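Side-chain contacts in glutamate racemase (Bacillus anthracis, PDB 2DWU), which belongs to the Asp/Glu/hydantoin racemase family, has an alpha/beta fold with two parallel sheets, and holds D-glutamic acid in this model: residues B[75-78]-B[79-82]; B[165-168]-B[169-173]; B[192-195]-B[196-199]; B[216-219]-B[220-224]. One frame throughout, in Å; residues are numbered along the deposited sequence. Where two conformers were deposited one is given.

Contact 1 (B[75-78]-B[79-82]); sequences VACN and TAAA. With DGL (D-glutamic acid), chain H.
C77 caps helix 78-91: its SG accepts from A80 N at 3.3 Å, with an N-H...S angle of 157°. This N-cap closes a strand-to-helix turn of the parallel alpha/beta fold, leading out of strand 70-75. SG stands anti to the backbone N of C77 (chi1 178°), and this rotation sets the sulfur beside the first turn. The tight part of the contact is mostly apolar. C77 CB meets A80 CB at 3.5 Å, and V75 CG1 touches the methyl groups of A80 and A81 while packing on backbone A81 N, also at 3.5 Å; L13 of strand 9-14 packs on V75. At the partly exposed edge the A82 side chain is loosely involved, its CB on N78 O; its backbone N keeps a regular bond to that oxygen at 2.9 Å. Towards the pocket, the turn offers donors to the alpha-carboxylate (O and OXT) of D-glutamic acid. OXT is held twice by N78, through N and through ND2, the latter with an N-H...O angle of 165°. S211 OG bonds to N78 OD1, helping to fix the amide. The helix start would probably favour the negative charge. O accepts from T79 N at 3.2 Å and T79 OG1 at 2.6 Å.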
loop_
_atom_site.group_PDB
_atom_site.type_symbol
_atom_site.label_atom_id
_atom_site.label_comp_id
_atom_site.label_asym_id
_atom_site.label_seq_id
_atom_site.Cartn_x
_atom_site.Cartn_y
_atom_site.Cartn_z
ATOM N N VAL B 75 -5.662 12.347 -9.301
ATOM C CA VAL B 75 -5.225 13.745 -9.210
ATOM C C VAL B 75 -3.764 13.559 -8.839
ATOM O O VAL B 75 -3.402 13.324 -7.697
ATOM C CB VAL B 75 -5.979 14.513 -8.096
ATOM C CG1 VAL B 75 -5.473 15.979 -8.035
ATOM C CG2 VAL B 75 -7.442 14.516 -8.414
ATOM N N ALA B 76 -2.928 13.622 -9.859
ATOM C CA ALA B 76 -1.505 13.394 -9.681
ATOM C C ALA B 76 -0.753 14.542 -9.010
ATOM O O ALA B 76 0.347 14.348 -8.455
ATOM C CB ALA B 76 -0.878 13.090 -11.054
ATOM N N CYS B 77 -1.331 15.730 -9.089
ATOM C CA CYS B 77 -0.729 16.947 -8.537
ATOM C C CYS B 77 -1.090 17.102 -7.060
ATOM O O CYS B 77 -2.266 17.131 -6.729
ATOM C CB CYS B 77 -1.269 18.139 -9.332
ATOM S SG CYS B 77 -0.686 19.744 -8.786
ATOM N N ASN B 78 -0.077 17.197 -6.189
ATOM C CA ASN B 78 -0.349 17.344 -4.762
ATOM C C ASN B 78 -1.053 18.668 -4.473
ATOM O O ASN B 78 -1.915 18.718 -3.594
ATOM C CB ASN B 78 0.964 17.254 -3.948
ATOM C CG ASN B 78 1.653 15.899 -4.105
ATOM O OD1 ASN B 78 1.648 15.029 -3.177
ATOM N ND2 ASN B 78 2.268 15.700 -5.236
ATOM N N THR B 79 -0.685 19.734 -5.197
ATOM C CA THR B 79 -1.310 21.054 -5.008
ATOM C C THR B 79 -2.790 21.009 -5.397
ATOM O O THR B 79 -3.665 21.523 -4.681
ATOM C CB THR B 79 -0.588 22.120 -5.871
ATOM O OG1 THR B 79 0.800 22.148 -5.502
ATOM C CG2 THR B 79 -1.205 23.503 -5.660
ATOM N N ALA B 80 -3.054 20.353 -6.526
ATOM C CA ALA B 80 -4.411 20.215 -7.026
ATOM C C ALA B 80 -5.217 19.338 -6.073
ATOM O O ALA B 80 -6.390 19.637 -5.773
ATOM C CB ALA B 80 -4.371 19.600 -8.448
ATOM N N ALA B 81 -4.602 18.269 -5.559
ATOM C CA ALA B 81 -5.326 17.402 -4.639
ATOM C C ALA B 81 -5.687 18.140 -3.353
ATOM O O ALA B 81 -6.803 18.009 -2.839
ATOM C CB ALA B 81 -4.530 16.146 -4.317
ATOM N N ALA B 82 -4.741 18.925 -2.839
ATOM C CA ALA B 82 -4.993 19.667 -1.611
ATOM C C ALA B 82 -6.158 20.622 -1.791
ATOM O O ALA B 82 -6.991 20.789 -0.889
ATOM C CB ALA B 82 -3.724 20.448 -1.206
HETATM N N DGL H . 2.515 19.306 -9.624
HETATM C CA DGL H . 2.714 20.264 -8.491
HETATM C C DGL H . 2.567 19.555 -7.190
HETATM O O DGL H . 2.381 20.155 -6.138
HETATM C CB DGL H . 4.114 20.909 -8.583
HETATM C CG DGL H . 4.054 22.005 -9.673
HETATM C CD DGL H . 3.121 23.118 -9.424
HETATM O OE1 DGL H . 3.303 23.986 -8.568
HETATM O OE2 DGL H . 2.042 23.136 -10.171
HETATM O OXT DGL H . 2.635 18.253 -7.213
#

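Contact 2 (B[165-168]-B[169-173]); sequences VTQQ and VKQAL
V169 lies against V165 one turn earlier in helix 162-177, an amphipathic alpha-helix whose valines are buried while T166, Q167, K170 and Q171 are exposed. Q168, V169 and Q167 bury the most surface in this local i to i+3 and i+4 contact. On the inner side, V169 CG2 stands anti to its own carbonyl carbon and beside its backbone N, so it points back at the preceding turn and reaches V165 O at 3.3 Å. The same branch meets V165 CG1 at 4.1 Å, the two side chains lying side by side and pointing the same way. V165 O also accepts from V169 N at 2.8 Å. Q168 sits at the border of the buried face, near T150 and V154. Its chain bends at chi2 (-48°), and its amide comes beside that of Q171 with the planes 74° apart; NE2 of Q168 stays 3.9 Å from OE1 of Q171, a contact rather than a bond. Q168 O is more closely engaged, accepting from A172 N and touching A172 CB at 3.3 Å. Q167 lies along the exposed side, with NE2 placed 3.8 Å from K170 CD. The ammonium group of K170 is directed elsewhere, to a salt bridge with E201. Q171 CG lies 3.3 Å from the backbone O of Q167.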
loop_
_atom_site.group_PDB
_atom_site.type_symbol
_atom_site.label_atom_id
_atom_site.label_comp_id
_atom_site.label_asym_id
_atom_site.label_seq_id
_atom_site.Cartn_x
_atom_site.Cartn_y
_atom_site.Cartn_z
ATOM N N VAL B 165 21.587 22.558 -7.464
ATOM C CA VAL B 165 20.543 21.686 -6.923
ATOM C C VAL B 165 20.902 21.339 -5.474
ATOM O O VAL B 165 20.066 21.420 -4.576
ATOM C CB VAL B 165 20.384 20.390 -7.770
ATOM C CG1 VAL B 165 19.294 19.487 -7.149
ATOM C CG2 VAL B 165 19.975 20.746 -9.226
ATOM N N THR B 166 22.161 20.992 -5.235
ATOM C CA THR B 166 22.569 20.658 -3.880
ATOM C C THR B 166 22.334 21.819 -2.913
ATOM O O THR B 166 21.869 21.605 -1.802
ATOM C CB THR B 166 24.047 20.262 -3.820
ATOM O OG1 THR B 166 24.261 19.091 -4.616
ATOM C CG2 THR B 166 24.460 19.960 -2.384
ATOM N N GLN B 167 22.650 23.046 -3.333
ATOM C CA GLN B 167 22.457 24.196 -2.473
ATOM C C GLN B 167 20.993 24.470 -2.198
ATOM O O GLN B 167 20.618 24.821 -1.068
ATOM C CB GLN B 167 23.088 25.450 -3.089
ATOM C CG GLN B 167 23.501 26.454 -2.029
ATOM C CD GLN B 167 24.646 25.926 -1.153
ATOM O OE1 GLN B 167 25.735 25.637 -1.654
ATOM N NE2 GLN B 167 24.402 25.794 0.148
ATOM N N GLN B 168 20.163 24.306 -3.227
ATOM C CA GLN B 168 18.734 24.562 -3.076
ATOM C C GLN B 168 18.076 23.503 -2.204
ATOM O O GLN B 168 17.193 23.827 -1.416
ATOM C CB GLN B 168 18.040 24.651 -4.446
ATOM C CG GLN B 168 18.376 25.954 -5.210
ATOM C CD GLN B 168 18.226 27.196 -4.356
ATOM O OE1 GLN B 168 17.155 27.461 -3.821
ATOM N NE2 GLN B 168 19.298 27.962 -4.219
ATOM N N VAL B 169 18.510 22.255 -2.340
ATOM C CA VAL B 169 17.956 21.185 -1.509
ATOM C C VAL B 169 18.408 21.408 -0.054
ATOM O O VAL B 169 17.617 21.231 0.891
ATOM C CB VAL B 169 18.392 19.794 -2.020
ATOM C CG1 VAL B 169 18.035 18.699 -0.982
ATOM C CG2 VAL B 169 17.671 19.495 -3.350
ATOM N N LYS B 170 19.667 21.830 0.128
ATOM C CA LYS B 170 20.179 22.095 1.475
ATOM C C LYS B 170 19.355 23.185 2.162
ATOM O O LYS B 170 18.932 23.049 3.328
ATOM C CB LYS B 170 21.663 22.514 1.422
ATOM C CG LYS B 170 22.243 22.856 2.796
ATOM C CD LYS B 170 23.740 23.105 2.741
ATOM C CE LYS B 170 24.470 21.857 2.269
ATOM N NZ LYS B 170 24.342 20.711 3.234
ATOM N N GLN B 171 19.107 24.267 1.434
ATOM C CA GLN B 171 18.349 25.382 1.959
ATOM C C GLN B 171 16.899 25.018 2.247
ATOM O O GLN B 171 16.324 25.431 3.259
ATOM C CB GLN B 171 18.381 26.548 0.970
ATOM C CG GLN B 171 19.702 27.281 0.917
ATOM C CD GLN B 171 19.675 28.444 -0.057
ATOM O OE1 GLN B 171 18.601 28.896 -0.479
ATOM N NE2 GLN B 171 20.852 28.946 -0.408
ATOM N N ALA B 172 16.300 24.238 1.356
ATOM C CA ALA B 172 14.906 23.860 1.531
ATOM C C ALA B 172 14.698 22.943 2.729
ATOM O O ALA B 172 13.696 23.069 3.427
ATOM C CB ALA B 172 14.379 23.161 0.259
ATOM N N LEU B 173 15.636 22.023 2.949
ATOM C CA LEU B 173 15.493 21.046 4.031
ATOM C C LEU B 173 16.084 21.458 5.374
ATOM O O LEU B 173 15.917 20.741 6.357
ATOM C CB LEU B 173 16.088 19.703 3.608
ATOM C CG LEU B 173 15.371 18.901 2.508
ATOM C CD1 LEU B 173 16.202 17.705 2.139
ATOM C CD2 LEU B 173 13.991 18.466 2.983
#

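Contact 3 (B[192-195]-B[196-199]); sequences PLLE and SYIK
E195 and K199, one turn apart at the start of helix 195-202, form the ionic part of this contact. E195 OE2 makes a salt bridge with K199 NZ at 3.3 Å, and K199 CE is as near to the same oxygen as 3.1 Å, so the carboxylate meets the last two atoms of the lysine chain together. Both side chains are extended beyond CG. K199 CG stands beside its own backbone N (chi1 -66°), which carries the chain back over the first turn, where CG touches E195 O at 3.2 Å.

The hydrogen bonds are those of a helix start. L194 occupies the N-cap position; its O accepts from I198 N at 3.0 Å, and E195 O from K199 N. The leucine side chain offers no acceptor to the helix end. A water serves S196 N instead, accepting from it at 2.8 Å and donating to L193 O, thereby linking the 3-10 segment to the first turn.

Apolar contacts come from L194. Its CB meets I198 CD1 at 3.9 Å, while CD2 approaches the aromatic CD1 of Y197 more loosely, at 4.2 Å. A contact of a different kind joins the same two residues: the ring of Y197 presents its edge to the carbonyl oxygen L194 O, which lies in the ring plane.

Around this turn, Y197 packs on T162, V165 and T166 of helix 162-177, L194 on L151 and V155 of helix 151-157, and I198 on L184 and L186 of strand 183-187 and on I208 of strand 207-210.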
loop_
_atom_site.group_PDB
_atom_site.type_symbol
_atom_site.label_atom_id
_atom_site.label_comp_id
_atom_site.label_asym_id
_atom_site.label_seq_id
_atom_site.Cartn_x
_atom_site.Cartn_y
_atom_site.Cartn_z
ATOM N N PRO B 192 10.531 13.282 -6.576
ATOM C CA PRO B 192 11.254 12.021 -6.742
ATOM C C PRO B 192 12.559 12.244 -7.521
ATOM O O PRO B 192 13.519 11.519 -7.315
ATOM C CB PRO B 192 10.278 11.150 -7.534
ATOM C CG PRO B 192 8.936 11.562 -6.967
ATOM C CD PRO B 192 9.093 13.109 -6.888
ATOM N N LEU B 193 12.598 13.222 -8.416
ATOM C CA LEU B 193 13.833 13.428 -9.158
ATOM C C LEU B 193 14.972 13.923 -8.277
ATOM O O LEU B 193 16.148 13.834 -8.655
ATOM C CB LEU B 193 13.600 14.385 -10.327
ATOM C CG LEU B 193 12.885 13.690 -11.483
ATOM C CD1 LEU B 193 12.908 14.599 -12.704
ATOM C CD2 LEU B 193 13.576 12.364 -11.797
ATOM N N LEU B 194 14.630 14.407 -7.089
ATOM C CA LEU B 194 15.639 14.932 -6.162
ATOM C C LEU B 194 15.929 13.947 -5.056
ATOM O O LEU B 194 16.630 14.302 -4.103
ATOM C CB LEU B 194 15.128 16.205 -5.482
ATOM C CG LEU B 194 14.796 17.385 -6.376
ATOM C CD1 LEU B 194 14.117 18.486 -5.546
ATOM C CD2 LEU B 194 16.074 17.901 -7.029
ATOM N N GLU B 195 15.405 12.732 -5.167
ATOM C CA GLU B 195 15.567 11.773 -4.085
ATOM C C GLU B 195 16.977 11.597 -3.559
ATOM O O GLU B 195 17.193 11.609 -2.332
ATOM C CB GLU B 195 14.980 10.409 -4.448
ATOM C CG GLU B 195 15.130 9.425 -3.291
ATOM C CD GLU B 195 14.319 8.155 -3.460
ATOM O OE1 GLU B 195 14.247 7.621 -4.595
ATOM O OE2 GLU B 195 13.765 7.678 -2.442
ATOM N N SER B 196 17.944 11.443 -4.461
ATOM C CA SER B 196 19.318 11.277 -4.009
ATOM C C SER B 196 19.828 12.440 -3.189
ATOM O O SER B 196 20.515 12.235 -2.184
ATOM C CB SER B 196 20.252 11.055 -5.193
ATOM O OG SER B 196 19.933 9.832 -5.819
ATOM N N TYR B 197 19.508 13.657 -3.614
ATOM C CA TYR B 197 19.965 14.850 -2.907
ATOM C C TYR B 197 19.352 14.910 -1.531
ATOM O O TYR B 197 20.011 15.240 -0.552
ATOM C CB TYR B 197 19.568 16.130 -3.659
ATOM C CG TYR B 197 20.237 16.309 -4.995
ATOM C CD1 TYR B 197 19.637 15.855 -6.168
ATOM C CD2 TYR B 197 21.482 16.924 -5.082
ATOM C CE1 TYR B 197 20.276 16.020 -7.406
ATOM C CE2 TYR B 197 22.123 17.090 -6.299
ATOM C CZ TYR B 197 21.518 16.639 -7.453
ATOM O OH TYR B 197 22.160 16.812 -8.663
ATOM N N ILE B 198 18.064 14.606 -1.473
ATOM C CA ILE B 198 17.327 14.650 -0.220
ATOM C C ILE B 198 17.860 13.641 0.789
ATOM O O ILE B 198 18.057 13.975 1.969
ATOM C CB ILE B 198 15.816 14.427 -0.499
ATOM C CG1 ILE B 198 15.283 15.635 -1.285
ATOM C CG2 ILE B 198 15.047 14.261 0.812
ATOM C CD1 ILE B 198 13.871 15.430 -1.830
ATOM N N LYS B 199 18.097 12.419 0.334
ATOM C CA LYS B 199 18.624 11.373 1.212
ATOM C C LYS B 199 19.969 11.794 1.777
ATOM O O LYS B 199 20.262 11.563 2.946
ATOM C CB LYS B 199 18.812 10.063 0.450
ATOM C CG LYS B 199 17.528 9.437 -0.026
ATOM C CD LYS B 199 17.759 8.133 -0.774
ATOM C CE LYS B 199 16.438 7.369 -0.894
ATOM N NZ LYS B 199 16.573 6.095 -1.644
HETATM O O HOH W 1 17.912 12.481 -7.077
#

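Contact 4 (B[216-219]-B[220-224]); sequences AIEL and STILQ
T221 turns back on I217 in the middle of helix 211-226 and donates twice to one carbonyl. T221 N and T221 OG1 each reach I217 O at 2.9 Å, and they arrive from opposite faces of the carbonyl plane. OG1 comes in 34° from that plane, a position set by chi1 of -59°, which puts the hydroxyl beside its own backbone N. This is the familiar satisfaction of a buried threonine hydroxyl by the carbonyl four residues earlier in an alpha-helix. Three further backbone bonds of i to i+4 type cross the contact: S220 N to A216 O, I222 N to E218 O, and L223 N to L219 O, the last at 2.8 Å with an N-H...O angle of 170°. Q224 N continues the pattern to S220 O.

The polar side-chain ends find partners beyond the helix. E218 OE2 makes a salt bridge with R105 of the same chain, which probably offsets the E218 charge, whereas S220 OG and Q224 OE1 both bond to NH1 of R105 of the second subunit.

L219 carries most of the side-chain packing. Its CD1 meets L223 CG at 3.8 Å, and L223 CG also lies 3.3 Å from the carbonyl oxygen L219 O. Farther round, the aliphatic CG of E218 touches I222 CD1 at 4.1 Å.

The helix packs with L219 and I222 on I97 of strand 96-98, L219 on V74 and L223 on K71 of strand 70-75, and A216 on E25, I26 and Q29 of helix 20-29; T221 of the second subunit packs on E218.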
loop_
_atom_site.group_PDB
_atom_site.type_symbol
_atom_site.label_atom_id
_atom_site.label_comp_id
_atom_site.label_asym_id
_atom_site.label_seq_id
_atom_site.Cartn_x
_atom_site.Cartn_y
_atom_site.Cartn_z
ATOM N N ALA B 216 0.093 4.691 -6.920
ATOM C CA ALA B 216 -0.206 3.606 -7.837
ATOM C C ALA B 216 -0.688 2.357 -7.093
ATOM O O ALA B 216 -1.634 1.686 -7.529
ATOM C CB ALA B 216 1.042 3.271 -8.724
ATOM N N ILE B 217 -0.085 2.043 -5.944
ATOM C CA ILE B 217 -0.544 0.866 -5.237
ATOM C C ILE B 217 -1.928 1.137 -4.620
ATOM O O ILE B 217 -2.753 0.240 -4.546
ATOM C CB ILE B 217 0.508 0.355 -4.209
ATOM C CG1 ILE B 217 0.064 -1.007 -3.681
ATOM C CG2 ILE B 217 0.756 1.382 -3.100
ATOM C CD1 ILE B 217 1.184 -1.769 -2.995
ATOM N N GLU B 218 -2.210 2.385 -4.227
ATOM C CA GLU B 218 -3.527 2.711 -3.693
ATOM C C GLU B 218 -4.584 2.521 -4.789
ATOM O O GLU B 218 -5.644 1.947 -4.563
ATOM C CB GLU B 218 -3.559 4.160 -3.181
ATOM C CG GLU B 218 -4.898 4.536 -2.549
ATOM C CD GLU B 218 -4.830 4.936 -1.064
ATOM O OE1 GLU B 218 -3.874 4.593 -0.324
ATOM O OE2 GLU B 218 -5.796 5.601 -0.637
ATOM N N LEU B 219 -4.288 3.010 -5.990
ATOM C CA LEU B 219 -5.204 2.828 -7.121
ATOM C C LEU B 219 -5.411 1.323 -7.388
ATOM O O LEU B 219 -6.549 0.865 -7.579
ATOM C CB LEU B 219 -4.614 3.498 -8.377
ATOM C CG LEU B 219 -5.408 3.297 -9.671
ATOM C CD1 LEU B 219 -6.801 3.925 -9.548
ATOM C CD2 LEU B 219 -4.630 3.902 -10.825
ATOM N N SER B 220 -4.314 0.559 -7.400
ATOM C CA SER B 220 -4.399 -0.885 -7.628
ATOM C C SER B 220 -5.364 -1.546 -6.609
ATOM O O SER B 220 -6.246 -2.336 -6.971
ATOM C CB SER B 220 -2.978 -1.505 -7.556
ATOM O OG SER B 220 -3.035 -2.923 -7.726
ATOM N N THR B 221 -5.209 -1.184 -5.341
ATOM C CA THR B 221 -6.015 -1.722 -4.276
ATOM C C THR B 221 -7.503 -1.437 -4.512
ATOM O O THR B 221 -8.354 -2.326 -4.388
ATOM C CB THR B 221 -5.593 -1.085 -2.923
ATOM O OG1 THR B 221 -4.211 -1.356 -2.663
ATOM C CG2 THR B 221 -6.461 -1.642 -1.792
ATOM N N ILE B 222 -7.808 -0.195 -4.872
ATOM C CA ILE B 222 -9.183 0.203 -5.075
ATOM C C ILE B 222 -9.783 -0.411 -6.329
ATOM O O ILE B 222 -10.925 -0.871 -6.309
ATOM C CB ILE B 222 -9.299 1.742 -5.098
ATOM C CG1 ILE B 222 -9.026 2.288 -3.689
ATOM C CG2 ILE B 222 -10.737 2.172 -5.467
ATOM C CD1 ILE B 222 -8.755 3.804 -3.688
ATOM N N LEU B 223 -9.037 -0.440 -7.427
ATOM C CA LEU B 223 -9.599 -1.042 -8.641
ATOM C C LEU B 223 -9.899 -2.518 -8.386
ATOM O O LEU B 223 -10.932 -3.016 -8.820
ATOM C CB LEU B 223 -8.627 -0.934 -9.820
ATOM C CG LEU B 223 -8.278 0.473 -10.333
ATOM C CD1 LEU B 223 -7.198 0.362 -11.449
ATOM C CD2 LEU B 223 -9.546 1.165 -10.829
ATOM N N GLN B 224 -9.016 -3.222 -7.683
ATOM C CA GLN B 224 -9.295 -4.636 -7.458
ATOM C C GLN B 224 -10.450 -4.835 -6.479
ATOM O O GLN B 224 -11.284 -5.728 -6.671
ATOM C CB GLN B 224 -8.038 -5.365 -6.998
ATOM C CG GLN B 224 -8.236 -6.889 -6.907
ATOM C CD GLN B 224 -6.932 -7.623 -7.072
ATOM O OE1 GLN B 224 -5.884 -7.145 -6.651
ATOM N NE2 GLN B 224 -6.989 -8.813 -7.673
#

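In the fold
Contacts 1 and 4 are buried, whereas contacts 2 and 3 are only partly so. Contact 1, nearest the chain centre, is a helix start whose polar groups face a ligand; contact 3 is also a helix start, but its polar groups meet a water and one another as an ion pair. Contacts 2 and 4 are mid-helix turns: the first leaves glutamines at the surface, the second sends S220 and Q224 to another subunit but keeps T221 on its own helix and E218 on R105 of its own chain. Contacts 2 and 3 join directly, V165 CG1 lying 3.6 Å from L194 CD2. Contacts 1 and 4, nearest atoms about 9 Å apart, both belong with the six-stranded sheet.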